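Local coordinates for protein VirX1 (Cyanophage Syn10, PDB 6QGM) that iodinates diverse substrates, probably as a flavin-dependent halogenase of the tryptophan halogenase family, at residues I4-G12 with Q29-D37; V342-F350 with T361-L369. All blocks are in the same frame, centred on the assembly; numbering follows the deposited sequence.

Contact 1 (I4-G12 with Q29-D37); sequences IESVAIVGG and QLEIALIED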
# COMPACT_ATOMS: atom_id res chain seq x y z
N ILE B 4 34.96 -0.52 -7.93
CA ILE B 4 35.18 0.75 -8.67
C ILE B 4 36.34 1.50 -8.02
O ILE B 4 36.13 2.07 -6.91
CB ILE B 4 33.90 1.61 -8.66
CG1 ILE B 4 32.69 0.86 -9.21
CG2 ILE B 4 34.13 2.92 -9.41
CD1 ILE B 4 31.35 1.43 -8.78
N GLU B 5 37.53 1.50 -8.64
CA GLU B 5 38.71 2.24 -8.14
C GLU B 5 38.91 3.50 -8.98
O GLU B 5 39.33 4.54 -8.43
CB GLU B 5 39.97 1.37 -8.16
CG GLU B 5 39.86 0.15 -7.26
CD GLU B 5 41.17 -0.61 -7.09
OE1 GLU B 5 41.87 -0.79 -8.11
OE2 GLU B 5 41.49 -1.04 -5.94
N SER B 6 38.65 3.43 -10.29
CA SER B 6 38.83 4.56 -11.22
C SER B 6 37.53 4.84 -11.95
O SER B 6 36.77 3.89 -12.21
CB SER B 6 39.95 4.31 -12.19
OG SER B 6 39.59 3.29 -13.09
N VAL B 7 37.31 6.11 -12.28
CA VAL B 7 36.06 6.60 -12.93
C VAL B 7 36.46 7.51 -14.11
O VAL B 7 37.36 8.35 -13.93
CB VAL B 7 35.16 7.30 -11.90
CG1 VAL B 7 34.02 8.06 -12.55
CG2 VAL B 7 34.62 6.31 -10.87
N ALA B 8 35.84 7.30 -15.27
CA ALA B 8 35.95 8.16 -16.46
C ALA B 8 34.59 8.83 -16.72
O ALA B 8 33.63 8.12 -17.09
CB ALA B 8 36.39 7.35 -17.65
N ILE B 9 34.50 10.14 -16.49
CA ILE B 9 33.29 10.95 -16.79
C ILE B 9 33.43 11.50 -18.22
O ILE B 9 34.42 12.18 -18.48
CB ILE B 9 33.12 12.07 -15.75
CG1 ILE B 9 33.00 11.50 -14.33
CG2 ILE B 9 31.91 12.93 -16.09
CD1 ILE B 9 33.51 12.42 -13.23
N VAL B 10 32.49 11.18 -19.11
CA VAL B 10 32.46 11.75 -20.48
C VAL B 10 31.43 12.88 -20.49
O VAL B 10 30.24 12.61 -20.17
CB VAL B 10 32.15 10.68 -21.54
CG1 VAL B 10 32.19 11.24 -22.96
CG2 VAL B 10 33.10 9.49 -21.41
N GLY B 11 31.88 14.09 -20.83
CA GLY B 11 31.06 15.32 -20.84
C GLY B 11 31.51 16.28 -19.75
O GLY B 11 31.77 15.84 -18.62
N GLY B 12 31.58 17.57 -20.08
CA GLY B 12 32.09 18.61 -19.17
C GLY B 12 31.17 19.81 -19.06
O GLY B 12 31.68 20.95 -19.13
N GLN B 29 39.03 8.05 -2.31
CA GLN B 29 39.65 6.75 -2.70
C GLN B 29 39.67 6.61 -4.24
O GLN B 29 40.53 5.86 -4.73
CB GLN B 29 38.95 5.56 -2.02
CG GLN B 29 37.59 5.16 -2.59
CD GLN B 29 36.40 5.87 -1.99
OE1 GLN B 29 36.49 7.04 -1.59
NE2 GLN B 29 35.26 5.19 -1.94
N LEU B 30 38.77 7.29 -4.97
CA LEU B 30 38.63 7.15 -6.45
C LEU B 30 39.75 7.92 -7.16
O LEU B 30 40.06 9.05 -6.75
CB LEU B 30 37.28 7.70 -6.91
CG LEU B 30 36.05 6.92 -6.47
CD1 LEU B 30 34.80 7.55 -7.09
CD2 LEU B 30 36.16 5.44 -6.86
N GLU B 31 40.30 7.31 -8.21
CA GLU B 31 41.01 7.98 -9.33
C GLU B 31 39.94 8.44 -10.32
O GLU B 31 39.12 7.60 -10.73
CB GLU B 31 41.98 7.01 -10.02
CG GLU B 31 42.74 6.09 -9.08
CD GLU B 31 43.40 4.92 -9.79
OE1 GLU B 31 42.70 4.16 -10.49
OE2 GLU B 31 44.63 4.76 -9.65
N ILE B 32 39.92 9.73 -10.67
CA ILE B 32 38.85 10.32 -11.54
C ILE B 32 39.49 11.03 -12.74
O ILE B 32 40.46 11.78 -12.53
CB ILE B 32 37.97 11.29 -10.73
CG1 ILE B 32 37.42 10.63 -9.47
CG2 ILE B 32 36.86 11.86 -11.62
CD1 ILE B 32 36.87 11.61 -8.47
N ALA B 33 38.95 10.79 -13.93
CA ALA B 33 39.26 11.55 -15.16
C ALA B 33 37.96 12.08 -15.74
O ALA B 33 36.91 11.39 -15.61
CB ALA B 33 40.00 10.69 -16.14
N LEU B 34 37.99 13.29 -16.32
CA LEU B 34 36.86 13.87 -17.08
C LEU B 34 37.29 14.18 -18.51
O LEU B 34 38.24 14.97 -18.69
CB LEU B 34 36.33 15.13 -16.39
CG LEU B 34 35.01 15.65 -16.96
CD1 LEU B 34 34.12 16.20 -15.88
CD2 LEU B 34 35.24 16.68 -18.06
N ILE B 35 36.60 13.57 -19.48
CA ILE B 35 36.85 13.72 -20.94
C ILE B 35 35.85 14.76 -21.46
O ILE B 35 34.62 14.55 -21.32
CB ILE B 35 36.71 12.37 -21.65
CG1 ILE B 35 37.78 11.38 -21.17
CG2 ILE B 35 36.74 12.54 -23.15
CD1 ILE B 35 37.33 9.94 -21.19
N GLU B 36 36.38 15.84 -22.03
CA GLU B 36 35.61 17.02 -22.51
C GLU B 36 36.14 17.33 -23.91
O GLU B 36 37.36 17.25 -24.09
CB GLU B 36 35.76 18.11 -21.45
CG GLU B 36 35.51 19.53 -21.93
CD GLU B 36 35.85 20.57 -20.87
OE1 GLU B 36 35.09 20.67 -19.90
OE2 GLU B 36 36.89 21.27 -21.00
N ASP B 37 35.25 17.59 -24.87
CA ASP B 37 35.59 17.94 -26.28
C ASP B 37 35.79 19.45 -26.35
O ASP B 37 34.83 20.20 -26.17
CB ASP B 37 34.49 17.49 -27.24
CG ASP B 37 34.82 17.66 -28.71
OD1 ASP B 37 35.53 18.64 -29.05
OD2 ASP B 37 34.36 16.80 -29.51
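Ile9 meets two residues of the neighbouring strand on the face it shares with Val7, Ile32 and Leu34. With CG1 beside the backbone N and CG2 anti to it (chi1 -58°), each branch of Ile9 meets a different neighbour: CD1 lies 3.8 Å from Ile32 CG2 and CG2 4.0 Å from Leu34 CD1. Toward the start of the strands Val7 CG2 rests on Leu30 CD1 at 4.0 Å, and the other methyl of that leucine, CD2, reaches the backbone at Ile4 O, 3.4 Å away. Toward their ends Leu34 leans across toward the first strand, both methyls lying against Gly11 O and CD2 3.9 Å from Gly12 CA. The other face carries Ser6, Ala8, Val10, Glu31, Ala33 and Ile35; here Ile35 CD1 approaches Val10 CG2 loosely, at 4.3 Å. Between the faces, strands 6-10 and 31-36 run parallel at 19° to each other and are joined by six backbone hydrogen bonds, from Glu31 N to Glu5 O through to Gly11 N to Ile35 O. The polar edges lie at the two ends. Glu31 sends its extended chain alongside Ser6, with OE1 3.2 Å from Ser6 CB. Glu36 OE1 lies 3.5 Å from Gly12 O, another acceptor, and takes its hydrogen bond from Trp17 NE1. Helix 14-26 packs against the Ile9 face through Thr19, Ala20, Leu23 and Trp17, making a beta-alpha-beta unit with these strands. Gly11, with Gly13 and Gly16 beyond it, fits a GxGxxG pattern after the first strand, consistent with the dinucleotide-binding Rossmann fold of flavin-dependent halogenases.

Contact 2 (V342-F350 with T361-L369); sequences VGIGLSYGF and TTHENIENL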
# COMPACT_ATOMS: atom_id res chain seq x y z
N VAL B 342 27.06 4.54 -16.22
CA VAL B 342 25.95 5.24 -15.51
C VAL B 342 25.61 6.53 -16.25
O VAL B 342 26.53 7.31 -16.47
CB VAL B 342 26.31 5.59 -14.05
CG1 VAL B 342 25.12 6.15 -13.30
CG2 VAL B 342 26.88 4.40 -13.31
N GLY B 343 24.33 6.74 -16.54
CA GLY B 343 23.80 8.01 -17.05
C GLY B 343 23.55 8.99 -15.92
O GLY B 343 22.84 8.62 -14.96
N ILE B 344 24.16 10.18 -16.01
CA ILE B 344 23.95 11.32 -15.06
C ILE B 344 23.57 12.55 -15.89
O ILE B 344 24.35 12.92 -16.78
CB ILE B 344 25.20 11.57 -14.18
CG1 ILE B 344 25.58 10.30 -13.40
CG2 ILE B 344 25.00 12.77 -13.27
CD1 ILE B 344 26.37 10.52 -12.14
N GLY B 345 22.41 13.12 -15.62
CA GLY B 345 21.85 14.29 -16.34
C GLY B 345 20.98 13.86 -17.51
O GLY B 345 20.29 12.82 -17.40
N LEU B 346 21.03 14.61 -18.61
CA LEU B 346 20.08 14.47 -19.74
C LEU B 346 20.36 13.17 -20.51
O LEU B 346 19.43 12.71 -21.19
CB LEU B 346 20.19 15.71 -20.64
CG LEU B 346 19.88 17.05 -19.97
CD1 LEU B 346 19.28 18.02 -20.99
CD2 LEU B 346 18.92 16.92 -18.79
N SER B 347 21.56 12.60 -20.38
CA SER B 347 21.92 11.28 -20.95
C SER B 347 20.99 10.19 -20.40
O SER B 347 20.75 9.20 -21.13
CB SER B 347 23.36 10.94 -20.66
OG SER B 347 23.59 10.94 -19.27
N TYR B 348 20.49 10.35 -19.17
CA TYR B 348 19.54 9.40 -18.54
C TYR B 348 18.10 9.84 -18.77
O TYR B 348 17.30 9.05 -19.33
CB TYR B 348 19.79 9.21 -17.04
CG TYR B 348 18.62 8.55 -16.35
CD1 TYR B 348 18.26 7.25 -16.63
CD2 TYR B 348 17.84 9.24 -15.45
CE1 TYR B 348 17.17 6.64 -16.04
CE2 TYR B 348 16.73 8.66 -14.84
CZ TYR B 348 16.40 7.35 -15.13
OH TYR B 348 15.32 6.77 -14.51
N GLY B 349 17.74 11.05 -18.33
CA GLY B 349 16.34 11.51 -18.30
C GLY B 349 16.22 13.03 -18.27
O GLY B 349 17.23 13.73 -17.99
N PHE B 350 15.02 13.52 -18.56
CA PHE B 350 14.69 14.96 -18.60
C PHE B 350 13.18 15.11 -18.47
O PHE B 350 12.43 14.41 -19.18
CB PHE B 350 15.28 15.56 -19.89
CG PHE B 350 14.85 16.98 -20.18
CD1 PHE B 350 13.65 17.25 -20.81
CD2 PHE B 350 15.64 18.05 -19.80
CE1 PHE B 350 13.26 18.55 -21.08
CE2 PHE B 350 15.25 19.36 -20.06
CZ PHE B 350 14.07 19.60 -20.71
N THR B 361 17.57 15.02 -12.26
CA THR B 361 18.19 13.87 -12.96
C THR B 361 19.69 13.81 -12.64
O THR B 361 20.26 12.70 -12.69
CB THR B 361 17.81 13.95 -14.45
OG1 THR B 361 18.40 12.83 -15.12
CG2 THR B 361 18.26 15.24 -15.12
N THR B 362 20.33 14.95 -12.32
CA THR B 362 21.80 15.08 -12.11
C THR B 362 22.18 14.86 -10.63
O THR B 362 22.87 13.85 -10.39
CB THR B 362 22.34 16.40 -12.65
OG1 THR B 362 21.86 16.54 -13.99
CG2 THR B 362 23.85 16.49 -12.62
N HIS B 363 21.79 15.74 -9.70
CA HIS B 363 22.32 15.70 -8.30
C HIS B 363 21.78 14.47 -7.56
O HIS B 363 22.51 13.95 -6.72
CB HIS B 363 22.12 17.00 -7.48
CG HIS B 363 20.77 17.62 -7.56
ND1 HIS B 363 20.59 18.97 -7.82
CD2 HIS B 363 19.53 17.10 -7.46
CE1 HIS B 363 19.31 19.25 -7.86
NE2 HIS B 363 18.63 18.11 -7.65
N GLU B 364 20.56 14.01 -7.89
CA GLU B 364 19.98 12.77 -7.32
C GLU B 364 20.88 11.59 -7.67
O GLU B 364 21.31 10.87 -6.76
CB GLU B 364 18.54 12.58 -7.81
CG GLU B 364 17.95 11.21 -7.52
CD GLU B 364 17.56 10.93 -6.08
OE1 GLU B 364 17.64 11.85 -5.20
OE2 GLU B 364 17.17 9.78 -5.83
N ASN B 365 21.18 11.40 -8.96
CA ASN B 365 22.03 10.28 -9.43
C ASN B 365 23.44 10.42 -8.84
O ASN B 365 24.03 9.39 -8.50
CB ASN B 365 22.02 10.14 -10.95
CG ASN B 365 20.75 9.47 -11.43
OD1 ASN B 365 19.81 9.30 -10.66
ND2 ASN B 365 20.71 9.08 -12.70
N ILE B 366 23.96 11.65 -8.71
CA ILE B 366 25.32 11.89 -8.15
C ILE B 366 25.32 11.43 -6.69
O ILE B 366 26.22 10.65 -6.32
CB ILE B 366 25.77 13.36 -8.31
CG1 ILE B 366 26.02 13.71 -9.78
CG2 ILE B 366 27.00 13.63 -7.45
CD1 ILE B 366 26.24 15.18 -10.05
N GLU B 367 24.34 11.89 -5.90
CA GLU B 367 24.24 11.57 -4.44
C GLU B 367 24.03 10.07 -4.24
O GLU B 367 24.66 9.51 -3.33
CB GLU B 367 23.23 12.46 -3.74
CG GLU B 367 21.78 12.27 -4.08
CD GLU B 367 20.85 13.39 -3.57
OE1 GLU B 367 21.34 14.55 -3.38
OE2 GLU B 367 19.63 13.10 -3.37
N ASN B 368 23.23 9.43 -5.10
CA ASN B 368 22.97 7.96 -5.07
C ASN B 368 24.23 7.16 -5.45
O ASN B 368 24.44 6.06 -4.88
CB ASN B 368 21.77 7.58 -5.93
CG ASN B 368 20.46 8.11 -5.41
OD1 ASN B 368 20.40 8.64 -4.30
ND2 ASN B 368 19.40 7.98 -6.20
N LEU B 369 25.05 7.69 -6.35
CA LEU B 369 26.33 7.06 -6.75
C LEU B 369 27.34 7.18 -5.61
O LEU B 369 27.97 6.15 -5.27
CB LEU B 369 26.85 7.74 -8.02
CG LEU B 369 28.06 7.07 -8.66
CD1 LEU B 369 27.74 5.62 -9.00
CD2 LEU B 369 28.50 7.86 -9.88
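The CA atoms of Gly345 and Thr362 are 4.3 Å apart, where the turn after strand 341-343 meets the early part of helix 360-373. Thr361 points its hydroxyl into this turn, OG1 anti to the backbone N (chi1 -179°), and OG1 lies 3.0 Å from Gly345 O and 3.2 Å from Gly349 O. Its single proton can serve either carbonyl. Gly345 O accepts from the backbone N atoms of Tyr348 and Gly349, which draw the turn around it. The same hydroxyl of Thr361 sits at the edge of the Tyr348 ring, in its plane, near CD2. One helical turn on, Asn365 gives ND2 to Gly343 O at 3.1 Å, a moderately bent bond (151° at the hydrogen) with the acceptor close to the amide plane; that amide is inclined 46° to the Tyr348 ring. Ile344 supplies the apolar part. Its CG2 lies beside Thr362 O and 3.8 Å from Ile366 CG1, while CD1 reaches Leu369 CD2 at 4.1 Å, and it crosses the side chains of Ile366 and Leu369 at about a right angle. Thr362 OG1 comes 3.3 Å from Gly345 CA and is hydrogen-bonded to Ser15 OG, which lies between Gly13 and Gly16 of the probable Rossmann-type glycine pattern. Helix 14-26 packs on Ile344 and Ile366 through Thr19, strand 221-224 adds Ile223 beside Ile344 and Leu369, and Cys392 of helix 382-408 touches both Tyr348 and Asn365.

In the fold
From the N terminus, the chain forms strand 6-10, passes through helix 14-26 and returns as strand 31-36, so contact 1 closes a short beta-alpha-beta loop. It then builds most of the two large sheets before strand 341-343, itself part of the eight-stranded one, leads into contact 2, which closes another short loop onto helix 360-373. The two loops follow in series, neither nesting nor crossing. Yet both reach one mixed sheet, in which strand 221-224 separates strand 6-10 from strand 341-343. Their centres are about 15 Å apart and their nearest atoms about 6 Å, without touching. Helix 14-26 packs against both, joining the N-terminal Rossmann-type unit to the later helix 360-373.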